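Local coordinates for protein nucleoporin nup120 (Schizosaccharomyces pombe, PDB 4GQ2) that serves as a structural component of the nuclear pore complex, the assembly through which molecules pass between nucleus and cytoplasm, at residues 77-80 with 81-85. Numbering follows the deposited sequence.
Sequences SIFQ and NRTLT
Ser77 and Thr85 form a hydrogen-bonded antiparallel pair in a tight β-hairpin of the β-propeller domain; the short strand segments 77-79 and 83-85 run at 157° to each other. Two reciprocal backbone bonds define this pair: Ser77 N to Thr85 O at 3.0 Å and Thr85 N to Ser77 O, also 3.0 Å. Nearer the bend, Phe79 N reaches Thr83 O at 3.2 Å.

Phe79 to Arg82 make a type I turn followed by a G1-type β bulge. The evidence is the right-handed, near-type I backbone of Gln80 and Asn81, the left-handed conformation of Arg82 (phi 60°), and a weak, bent bond from Arg82 N to Phe79 O of 3.2 Å. Arg82 then binds Pro108 O through NH1.

Water supplements the backbone bonding at two places. One molecule donates to both Phe79 O and Thr83 O, bridging the strands beside the turn; another is hydrogen-bonded to Ser77 OG, which also meets Arg75, and donates to Thr85 O.

Apolar contact between Ile78 and Leu84, a non-hydrogen-bonded pair, is modest: Ile78 CG2 lies 3.9 Å from Leu84 CB, while the CG1-CD1 branch of the isoleucine turns off from the partner strand.

Thr83 and Thr85 meet the ring of Phe79, and Asn81 meets its CB. With CG anti to its own carbonyl carbon (chi1 -55°), Phe79 carries the ring back along the hairpin, past Thr83, to Thr85. Asn81 OD1 comes to 3.3 Å from Phe79 CB, and Thr83 OG1 donates to this same OD1 over a very short 2.5 Å, while Asn81 ND2 is held by Glu54. At the far end, Thr85 OG1 lies in the ring plane at its edge, 3.6 Å from Phe79 CE1.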
loop_
_atom_site.group_PDB
_atom_site.type_symbol
_atom_site.label_atom_id
_atom_site.label_comp_id
_atom_site.label_asym_id
_atom_site.label_seq_id
_atom_site.Cartn_x
_atom_site.Cartn_y
_atom_site.Cartn_z
ATOM N N SER A 77 7.995 21.702 14.966
ATOM C CA SER A 77 7.018 21.356 15.985
ATOM C C SER A 77 7.760 21.278 17.313
ATOM O O SER A 77 8.961 20.982 17.344
ATOM C CB SER A 77 6.346 20.015 15.651
ATOM O OG SER A 77 5.803 20.018 14.331
ATOM N N ILE A 78 7.055 21.563 18.403
ATOM C CA ILE A 78 7.640 21.458 19.739
ATOM C C ILE A 78 6.780 20.598 20.668
ATOM O O ILE A 78 5.553 20.671 20.641
ATOM C CB ILE A 78 7.947 22.841 20.368
ATOM C CG1 ILE A 78 6.687 23.724 20.440
ATOM C CG2 ILE A 78 9.085 23.526 19.618
ATOM C CD1 ILE A 78 6.923 25.063 21.118
ATOM N N PHE A 79 7.446 19.789 21.488
ATOM C CA PHE A 79 6.783 18.764 22.297
ATOM C C PHE A 79 7.167 18.864 23.777
ATOM O O PHE A 79 8.196 19.438 24.127
ATOM C CB PHE A 79 7.107 17.364 21.742
ATOM C CG PHE A 79 6.769 17.196 20.282
ATOM C CD1 PHE A 79 7.674 17.574 19.294
ATOM C CD2 PHE A 79 5.536 16.678 19.893
ATOM C CE1 PHE A 79 7.357 17.432 17.946
ATOM C CE2 PHE A 79 5.218 16.530 18.548
ATOM C CZ PHE A 79 6.130 16.908 17.574
ATOM N N GLN A 80 6.332 18.303 24.642
ATOM C CA GLN A 80 6.577 18.347 26.079
ATOM C C GLN A 80 7.666 17.375 26.550
ATOM O O GLN A 80 7.869 17.197 27.749
ATOM C CB GLN A 80 5.272 18.154 26.853
ATOM C CG GLN A 80 4.405 19.403 26.878
ATOM C CD GLN A 80 3.129 19.228 27.674
ATOM O OE1 GLN A 80 2.359 18.291 27.446
ATOM N NE2 GLN A 80 2.890 20.140 28.608
ATOM N N ASN A 81 8.369 16.760 25.605
ATOM C CA ASN A 81 9.556 15.981 25.927
ATOM C C ASN A 81 10.836 16.787 25.676
ATOM O O ASN A 81 11.908 16.220 25.464
ATOM C CB ASN A 81 9.566 14.649 25.167
ATOM C CG ASN A 81 9.691 14.823 23.659
ATOM O OD1 ASN A 81 9.683 15.940 23.140
ATOM N ND2 ASN A 81 9.809 13.709 22.949
ATOM N N ARG A 82 10.703 18.115 25.708
ATOM C CA ARG A 82 11.822 19.056 25.543
ATOM C C ARG A 82 12.521 18.895 24.199
ATOM O O ARG A 82 13.753 18.890 24.124
ATOM C CB ARG A 82 12.836 18.940 26.693
ATOM C CG ARG A 82 12.252 19.161 28.078
ATOM C CD ARG A 82 13.309 18.975 29.154
ATOM N NE ARG A 82 12.745 18.322 30.336
ATOM C CZ ARG A 82 13.282 18.348 31.554
ATOM N NH1 ARG A 82 14.411 19.007 31.787
ATOM N NH2 ARG A 82 12.677 17.715 32.548
ATOM N N THR A 83 11.729 18.764 23.138
ATOM C CA THR A 83 12.277 18.627 21.789
ATOM C C THR A 83 11.682 19.640 20.817
ATOM O O THR A 83 10.568 20.136 21.024
ATOM C CB THR A 83 12.042 17.215 21.209
ATOM O OG1 THR A 83 10.632 16.969 21.116
ATOM C CG2 THR A 83 12.713 16.128 22.075
ATOM N N LEU A 84 12.451 19.943 19.772
ATOM C CA LEU A 84 11.972 20.655 18.594
ATOM C C LEU A 84 12.376 19.836 17.367
ATOM O O LEU A 84 13.560 19.555 17.165
ATOM C CB LEU A 84 12.548 22.077 18.552
ATOM C CG LEU A 84 12.795 22.929 17.290
ATOM C CD1 LEU A 84 11.669 22.926 16.268
ATOM C CD2 LEU A 84 13.096 24.361 17.713
ATOM N N THR A 85 11.390 19.431 16.572
ATOM C CA THR A 85 11.657 18.652 15.365
ATOM C C THR A 85 11.460 19.504 14.130
ATOM O O THR A 85 10.581 20.361 14.102
ATOM C CB THR A 85 10.737 17.427 15.247
ATOM O OG1 THR A 85 9.385 17.864 15.050
ATOM C CG2 THR A 85 10.833 16.544 16.493
HETATM O O HOH W 1 8.189 19.498 13.009
HETATM O O HOH W 2 10.081 21.658 23.678
#